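Local coordinates for ABC transporter, periplasmic substrate-binding protein (Vibrio cholerae O1 biovar eltor, PDB 1TWY) that probably captures phosphate in the periplasm and delivers it to an ABC-type import system of the inner membrane, at residues K191-V194 against N195-Q199; Q130-N133 against W134-G138; V44-E47 against K48-Q52. One frame throughout, in Å; residues are numbered along the deposited sequence.

Interaction 1 of 3, residues K191-V194 against N195-Q199; sequences KTLV and NHNTQ
Leu-193 and Asn-197 meet where helix 187-196 of this periplasmic-binding-protein fold runs out into the loop leading to strand 200-205, and a side-chain amide folds back onto a carbonyl of the final part of the helix. The tight part centres on Leu-193 O. Asn-197 ND2 donates to Leu-193 O at 2.7 Å along a nearly straight line (168° at the hydrogen), and the oxygen lies almost in the amide plane of Asn-197. The same carbonyl also accepts from His-196 N at 3.3 Å, a donor standing well above the carbonyl plane, so two bonds grip this oxygen. With CG anti to its own carbonyl carbon (chi1 -60°), the Asn-197 side chain folds back toward the helix, and ND2 passes 3.6 Å from CD1 of Leu-193. A regular helical bond runs from Asn-195 N to Lys-191 O at 2.8 Å; further on, Asn-197 N donates to Val-194 O at 3.3 Å. Val-194 is buried, its side chain resting on Ala-200 of strand 200-205, while its carbonyl also receives Asn-110 ND2. Asn-195 is held by Ser-212 O, which accepts from its ND2, and its OD1 sits above one face of the His-196 ring, offset toward the rim. The solvent side is looser. Thr-192 and His-196, both exposed, lie alongside each other there, pointing the same way, and Thr-192 OG1 turns back to Ser-188 O. Along this flank, the methyl CG2 of Thr-192 comes within 3.9 Å of ND1 of His-196.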
loop_
_atom_site.group_PDB
_atom_site.type_symbol
_atom_site.label_atom_id
_atom_site.label_comp_id
_atom_site.label_asym_id
_atom_site.label_seq_id
_atom_site.Cartn_x
_atom_site.Cartn_y
_atom_site.Cartn_z
ATOM N N LYS A 191 10.175 10.901 7.226
ATOM C CA LYS A 191 10.700 12.064 6.607
ATOM C C LYS A 191 11.638 12.870 7.512
ATOM O O LYS A 191 12.644 13.244 7.005
ATOM C CB LYS A 191 9.604 12.950 6.108
ATOM C CG LYS A 191 8.771 12.318 4.993
ATOM C CD LYS A 191 7.612 13.295 4.416
ATOM C CE LYS A 191 6.473 13.399 5.383
ATOM N NZ LYS A 191 5.462 14.469 4.833
ATOM N N THR A 192 11.286 13.068 8.770
ATOM C CA THR A 192 12.168 13.791 9.681
ATOM C C THR A 192 13.498 13.064 9.808
ATOM O O THR A 192 14.556 13.732 9.790
ATOM C CB THR A 192 11.463 13.970 11.021
ATOM O OG1 THR A 192 10.256 14.720 10.743
ATOM C CG2 THR A 192 12.304 14.776 11.934
ATOM N N LEU A 193 13.469 11.754 9.942
ATOM C CA LEU A 193 14.729 10.996 10.021
ATOM C C LEU A 193 15.568 11.132 8.825
ATOM O O LEU A 193 16.792 11.452 8.885
ATOM C CB LEU A 193 14.467 9.536 10.421
ATOM C CG LEU A 193 15.655 8.760 10.924
ATOM C CD1 LEU A 193 16.172 9.243 12.282
ATOM C CD2 LEU A 193 15.331 7.317 10.986
ATOM N N VAL A 194 14.985 10.967 7.635
ATOM C CA VAL A 194 15.691 11.115 6.380
ATOM C C VAL A 194 16.261 12.522 6.250
ATOM O O VAL A 194 17.351 12.754 5.805
ATOM C CB VAL A 194 14.875 10.603 5.175
ATOM C CG1 VAL A 194 15.478 10.923 3.853
ATOM C CG2 VAL A 194 14.671 9.127 5.239
ATOM N N ASN A 195 15.399 13.546 6.510
ATOM C CA ASN A 195 15.774 14.964 6.452
ATOM C C ASN A 195 16.977 15.378 7.256
ATOM O O ASN A 195 17.733 16.197 6.898
ATOM C CB ASN A 195 14.543 15.814 6.847
ATOM C CG ASN A 195 14.883 17.251 6.938
ATOM O OD1 ASN A 195 15.291 17.703 7.957
ATOM N ND2 ASN A 195 14.727 17.990 5.835
ATOM N N HIS A 196 17.194 14.646 8.319
ATOM C CA HIS A 196 18.273 14.927 9.269
ATOM C C HIS A 196 19.497 14.017 9.201
ATOM O O HIS A 196 20.439 14.257 9.957
ATOM C CB HIS A 196 17.724 14.898 10.678
ATOM C CG HIS A 196 17.055 16.140 11.089
ATOM N ND1 HIS A 196 15.978 16.146 11.919
ATOM C CD2 HIS A 196 17.311 17.438 10.816
ATOM C CE1 HIS A 196 15.600 17.391 12.156
ATOM N NE2 HIS A 196 16.404 18.187 11.529
ATOM N N ASN A 197 19.483 13.068 8.255
ATOM C CA ASN A 197 20.573 12.104 8.111
ATOM C C ASN A 197 20.893 11.886 6.688
ATOM O O ASN A 197 20.212 11.151 5.991
ATOM C CB ASN A 197 20.238 10.804 8.897
ATOM C CG ASN A 197 20.044 11.024 10.324
ATOM O OD1 ASN A 197 21.056 11.053 11.068
ATOM N ND2 ASN A 197 18.781 11.215 10.764
ATOM N N THR A 198 21.995 12.465 6.237
ATOM C CA THR A 198 22.524 12.336 4.870
ATOM C C THR A 198 22.639 10.870 4.377
ATOM O O THR A 198 22.493 10.600 3.216
ATOM C CB THR A 198 23.906 13.002 4.715
ATOM O OG1 THR A 198 24.803 12.567 5.698
ATOM C CG2 THR A 198 23.821 14.527 4.955
ATOM N N GLN A 199 22.879 9.953 5.340
ATOM C CA GLN A 199 23.090 8.540 5.039
ATOM C C GLN A 199 21.820 7.723 4.855
ATOM O O GLN A 199 21.914 6.588 4.467
ATOM C CB GLN A 199 23.910 7.877 6.143
ATOM C CG GLN A 199 23.269 7.677 7.560
ATOM C CD GLN A 199 23.483 8.785 8.574
ATOM O OE1 GLN A 199 23.544 9.929 8.168
ATOM N NE2 GLN A 199 23.588 8.470 9.870
#

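Interaction 2 of 3, residues Q130-N133 against W134-G138; sequences QITN and WKQVG
From Asn-133 the backbone turns into a single 3-10 segment, 134-136, closed by Gln-136 N donating to Asn-133 O at 3.0 Å from above the carbonyl plane. Side chains from both segments bind backbone amides across this turn. Asn-133 OD1 takes the hydrogen of Lys-135 N at 2.8 Å, nearly straight at 167° and on a lone pair in the carbonyl plane; CG anti to the backbone N (chi1 -170°) swings the amide forward over the start of the turn. This is an Asx turn leading into the 3-10 segment, in the connection between helix 120-128 and strand 145-149, and Asn-133 OD1 and ND2 have further partners in Gln-142 N and Asp-141 OD1. In return, the extended Gln-136 chain carries OE1 back to two successive amides, Thr-132 N at 2.9 Å and Asn-133 N at 3.2 Å, the second in the carbonyl plane. These two bonds restrain the rotation of the Gln-136 amide, whose NE2 gives its hydrogen to a water at 2.7 Å that donates in turn to Gln-130 O. CG2 of Ile-131 lies 3.6 Å from Gln-136 OE1 and makes the apolar contact, 4.0 Å from CG1 of the buried Val-137.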
loop_
_atom_site.group_PDB
_atom_site.type_symbol
_atom_site.label_atom_id
_atom_site.label_comp_id
_atom_site.label_asym_id
_atom_site.label_seq_id
_atom_site.Cartn_x
_atom_site.Cartn_y
_atom_site.Cartn_z
ATOM N N GLN A 130 23.187 -6.437 1.925
ATOM C CA GLN A 130 24.246 -6.864 1.003
ATOM C C GLN A 130 25.014 -5.688 0.431
ATOM O O GLN A 130 26.241 -5.735 0.241
ATOM C CB GLN A 130 23.664 -7.664 -0.129
ATOM C CG GLN A 130 23.050 -8.979 0.287
ATOM C CD GLN A 130 22.133 -9.607 -0.825
ATOM O OE1 GLN A 130 21.969 -9.066 -1.943
ATOM N NE2 GLN A 130 21.483 -10.708 -0.477
ATOM N N ILE A 131 24.329 -4.583 0.220
ATOM C CA ILE A 131 24.924 -3.353 -0.256
ATOM C C ILE A 131 24.930 -2.378 0.909
ATOM O O ILE A 131 23.870 -2.048 1.426
ATOM C CB ILE A 131 24.121 -2.790 -1.383
ATOM C CG1 ILE A 131 24.163 -3.746 -2.571
ATOM C CG2 ILE A 131 24.641 -1.356 -1.671
ATOM C CD1 ILE A 131 23.279 -3.387 -3.682
ATOM N N THR A 132 26.099 -1.942 1.389
ATOM C CA THR A 132 26.178 -1.222 2.650
ATOM C C THR A 132 26.767 0.232 2.562
ATOM O O THR A 132 26.742 0.944 3.575
ATOM C CB THR A 132 26.944 -1.950 3.714
ATOM O OG1 THR A 132 28.269 -2.216 3.205
ATOM C CG2 THR A 132 26.336 -3.321 4.085
ATOM N N ASN A 133 27.216 0.624 1.384
ATOM C CA ASN A 133 27.799 1.967 1.171
ATOM C C ASN A 133 27.223 2.564 -0.026
ATOM O O ASN A 133 27.027 1.935 -1.092
ATOM C CB ASN A 133 29.373 1.797 1.015
ATOM C CG ASN A 133 30.107 3.144 1.028
ATOM O OD1 ASN A 133 29.800 4.002 0.212
ATOM N ND2 ASN A 133 31.039 3.327 1.929
ATOM N N TRP A 134 26.849 3.860 0.032
ATOM C CA TRP A 134 26.271 4.572 -1.063
ATOM C C TRP A 134 27.121 4.605 -2.328
ATOM O O TRP A 134 26.620 4.695 -3.361
ATOM C CB TRP A 134 25.964 6.044 -0.633
ATOM C CG TRP A 134 24.677 6.158 0.226
ATOM C CD1 TRP A 134 24.604 6.348 1.531
ATOM C CD2 TRP A 134 23.318 5.904 -0.224
ATOM N NE1 TRP A 134 23.301 6.327 1.961
ATOM C CE2 TRP A 134 22.477 6.083 0.898
ATOM C CE3 TRP A 134 22.729 5.684 -1.457
ATOM C CZ2 TRP A 134 21.094 5.956 0.817
ATOM C CZ3 TRP A 134 21.316 5.563 -1.530
ATOM C CH2 TRP A 134 20.545 5.708 -0.374
ATOM N N LYS A 135 28.424 4.477 -2.175
ATOM C CA LYS A 135 29.334 4.487 -3.338
ATOM C C LYS A 135 29.037 3.328 -4.268
ATOM O O LYS A 135 29.185 3.437 -5.471
ATOM C CB LYS A 135 30.761 4.325 -2.772
ATOM C CG LYS A 135 31.950 4.343 -3.685
ATOM C CD LYS A 135 33.264 4.317 -2.805
ATOM C CE LYS A 135 34.561 3.997 -3.626
ATOM N NZ LYS A 135 35.114 5.144 -4.390
ATOM N N GLN A 136 28.562 2.233 -3.694
ATOM C CA GLN A 136 28.161 1.066 -4.468
ATOM C C GLN A 136 27.003 1.311 -5.453
ATOM O O GLN A 136 26.850 0.587 -6.473
ATOM C CB GLN A 136 27.811 -0.074 -3.539
ATOM C CG GLN A 136 28.920 -0.583 -2.744
ATOM C CD GLN A 136 28.490 -1.772 -1.932
ATOM O OE1 GLN A 136 28.124 -1.665 -0.725
ATOM N NE2 GLN A 136 28.440 -2.958 -2.642
ATOM N N VAL A 137 26.166 2.337 -5.190
ATOM C CA VAL A 137 25.023 2.599 -6.068
ATOM C C VAL A 137 25.056 4.013 -6.628
ATOM O O VAL A 137 24.003 4.647 -6.826
ATOM C CB VAL A 137 23.692 2.326 -5.312
ATOM C CG1 VAL A 137 23.678 0.893 -4.897
ATOM C CG2 VAL A 137 23.550 3.251 -4.078
ATOM N N GLY A 138 26.286 4.514 -6.784
ATOM C CA GLY A 138 26.571 5.762 -7.497
ATOM C C GLY A 138 26.535 7.018 -6.644
ATOM O O GLY A 138 26.503 8.144 -7.165
HETATM O O HOH W 1 27.850 -5.573 -2.135
#

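Interaction 3 of 3, residues V44-E47 against K48-Q52; sequences VLAE and KYNQQ
Ala-46 and Asn-50 mark one turn near the C-terminal end of helix 36-52, the helix of the beta-alpha-beta unit between parallel strands 29-34 and 57-62. Four consecutive i to i+4 backbone hydrogen bonds, from Lys-48 N to Val-44 O through Gln-51 N to Glu-47 O, hold this part of the helix; within the series Asn-50 N meets Ala-46 O at 2.9 Å. Apolar packing falls on the inner faces. Leu-45 is buried against Phe-258 and Leu-267, Ala-46 lies on Val-58 and Val-60 of strand 57-62, and the side chain of Lys-48 touches Phe-258 and Leu-267. Among aromatic contacts, Tyr-49 has CG anti to the backbone N (chi1 177°), which carries its ring away from the preceding turn to stack with His-53 and meet Phe-255 edge to face. Tyr-49, with Leu-45 and Lys-48, joins the helix to helix 250-260; Leu-45 and Lys-48 also reach helix 262-270. Glu-47 and Gln-51 are on the exposed flank. Side chain meets backbone at Asn-50: its CB lies 3.5 Å from Ala-46 O, and OD1, an acceptor facing an acceptor, stands 3.3 Å from that same Ala-46 O.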
loop_
_atom_site.group_PDB
_atom_site.type_symbol
_atom_site.label_atom_id
_atom_site.label_comp_id
_atom_site.label_asym_id
_atom_site.label_seq_id
_atom_site.Cartn_x
_atom_site.Cartn_y
_atom_site.Cartn_z
ATOM N N VAL A 44 -14.259 7.023 4.981
ATOM C CA VAL A 44 -14.862 8.202 4.305
ATOM C C VAL A 44 -15.955 7.874 3.298
ATOM O O VAL A 44 -17.008 8.527 3.267
ATOM C CB VAL A 44 -13.805 8.961 3.576
ATOM C CG1 VAL A 44 -14.403 10.242 2.951
ATOM C CG2 VAL A 44 -12.645 9.396 4.544
ATOM N N LEU A 45 -15.758 6.857 2.497
ATOM C CA LEU A 45 -16.746 6.507 1.486
ATOM C C LEU A 45 -18.036 6.077 2.167
ATOM O O LEU A 45 -19.124 6.360 1.706
ATOM C CB LEU A 45 -16.190 5.434 0.541
ATOM C CG LEU A 45 -14.972 5.898 -0.216
ATOM C CD1 LEU A 45 -14.348 4.748 -0.937
ATOM C CD2 LEU A 45 -15.444 7.000 -1.286
ATOM N N ALA A 46 -17.888 5.263 3.202
ATOM C CA ALA A 46 -19.026 4.725 3.932
ATOM C C ALA A 46 -19.852 5.902 4.555
ATOM O O ALA A 46 -21.074 5.982 4.377
ATOM C CB ALA A 46 -18.583 3.782 5.034
ATOM N N GLU A 47 -19.160 6.782 5.272
ATOM C CA GLU A 47 -19.844 7.930 5.895
ATOM C C GLU A 47 -20.587 8.746 4.812
ATOM O O GLU A 47 -21.741 9.112 4.988
ATOM C CB GLU A 47 -18.860 8.773 6.731
ATOM C CG GLU A 47 -19.448 10.075 7.311
ATOM C CD GLU A 47 -18.742 10.526 8.604
ATOM O OE1 GLU A 47 -18.502 9.683 9.530
ATOM O OE2 GLU A 47 -18.409 11.733 8.698
ATOM N N LYS A 48 -19.987 8.947 3.639
ATOM C CA LYS A 48 -20.691 9.569 2.529
ATOM C C LYS A 48 -21.943 8.784 2.110
ATOM O O LYS A 48 -23.004 9.361 1.881
ATOM C CB LYS A 48 -19.728 9.802 1.344
ATOM C CG LYS A 48 -20.301 10.151 -0.052
ATOM C CD LYS A 48 -20.907 11.568 -0.170
ATOM C CE LYS A 48 -20.690 12.171 -1.554
ATOM N NZ LYS A 48 -19.549 13.158 -1.525
ATOM N N TYR A 49 -21.824 7.475 1.960
ATOM C CA TYR A 49 -22.945 6.719 1.430
ATOM C C TYR A 49 -24.108 6.729 2.457
ATOM O O TYR A 49 -25.287 6.725 2.048
ATOM C CB TYR A 49 -22.500 5.294 1.119
ATOM C CG TYR A 49 -23.572 4.330 0.613
ATOM C CD1 TYR A 49 -23.853 4.246 -0.713
ATOM C CD2 TYR A 49 -24.238 3.491 1.482
ATOM C CE1 TYR A 49 -24.763 3.347 -1.192
ATOM C CE2 TYR A 49 -25.218 2.597 1.012
ATOM C CZ TYR A 49 -25.430 2.510 -0.328
ATOM O OH TYR A 49 -26.370 1.633 -0.849
ATOM N N ASN A 50 -23.762 6.778 3.746
ATOM C CA ASN A 50 -24.723 6.765 4.868
ATOM C C ASN A 50 -25.541 8.065 4.912
ATOM O O ASN A 50 -26.755 8.014 5.044
ATOM C CB ASN A 50 -24.011 6.439 6.213
ATOM C CG ASN A 50 -23.607 4.967 6.323
ATOM O OD1 ASN A 50 -22.572 4.594 6.916
ATOM N ND2 ASN A 50 -24.423 4.108 5.708
ATOM N N GLN A 51 -24.894 9.215 4.736
ATOM C CA GLN A 51 -25.613 10.478 4.497
ATOM C C GLN A 51 -26.792 10.319 3.505
ATOM O O GLN A 51 -27.900 10.786 3.773
ATOM C CB GLN A 51 -24.652 11.580 3.991
ATOM C CG GLN A 51 -25.042 12.216 2.602
ATOM C CD GLN A 51 -24.019 13.228 2.053
ATOM O OE1 GLN A 51 -22.949 13.433 2.647
ATOM N NE2 GLN A 51 -24.355 13.860 0.912
ATOM N N GLN A 52 -26.564 9.673 2.372
ATOM C CA GLN A 52 -27.615 9.521 1.363
ATOM C C GLN A 52 -28.520 8.306 1.631
ATOM O O GLN A 52 -29.637 8.256 1.113
ATOM C CB GLN A 52 -27.065 9.498 -0.100
ATOM C CG GLN A 52 -25.525 9.199 -0.317
ATOM C CD GLN A 52 -25.083 9.166 -1.828
ATOM O OE1 GLN A 52 -24.728 10.219 -2.378
ATOM N NE2 GLN A 52 -25.107 7.958 -2.481
#

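In the fold
From the N terminus, interaction 3 comes first, on the helix joining strands 29-34 and 57-62, and it packs toward the C-terminal helices 250-260 and 262-270. Interaction 2 follows in the connection from helix 120-128 to strand 145-149, and interaction 1 ends helix 187-196 before strand 200-205. Each closes a turn of contiguous residues; the three run in series, none nested or crossing. Interactions 1 and 2, with centres about 17 Å apart, touch through a probable hydrogen bond from Trp-134 NE1 to Gln-199 O at 2.9 Å. Interaction 3 lies across the chain's centre from interaction 2, their centres about 49 Å apart.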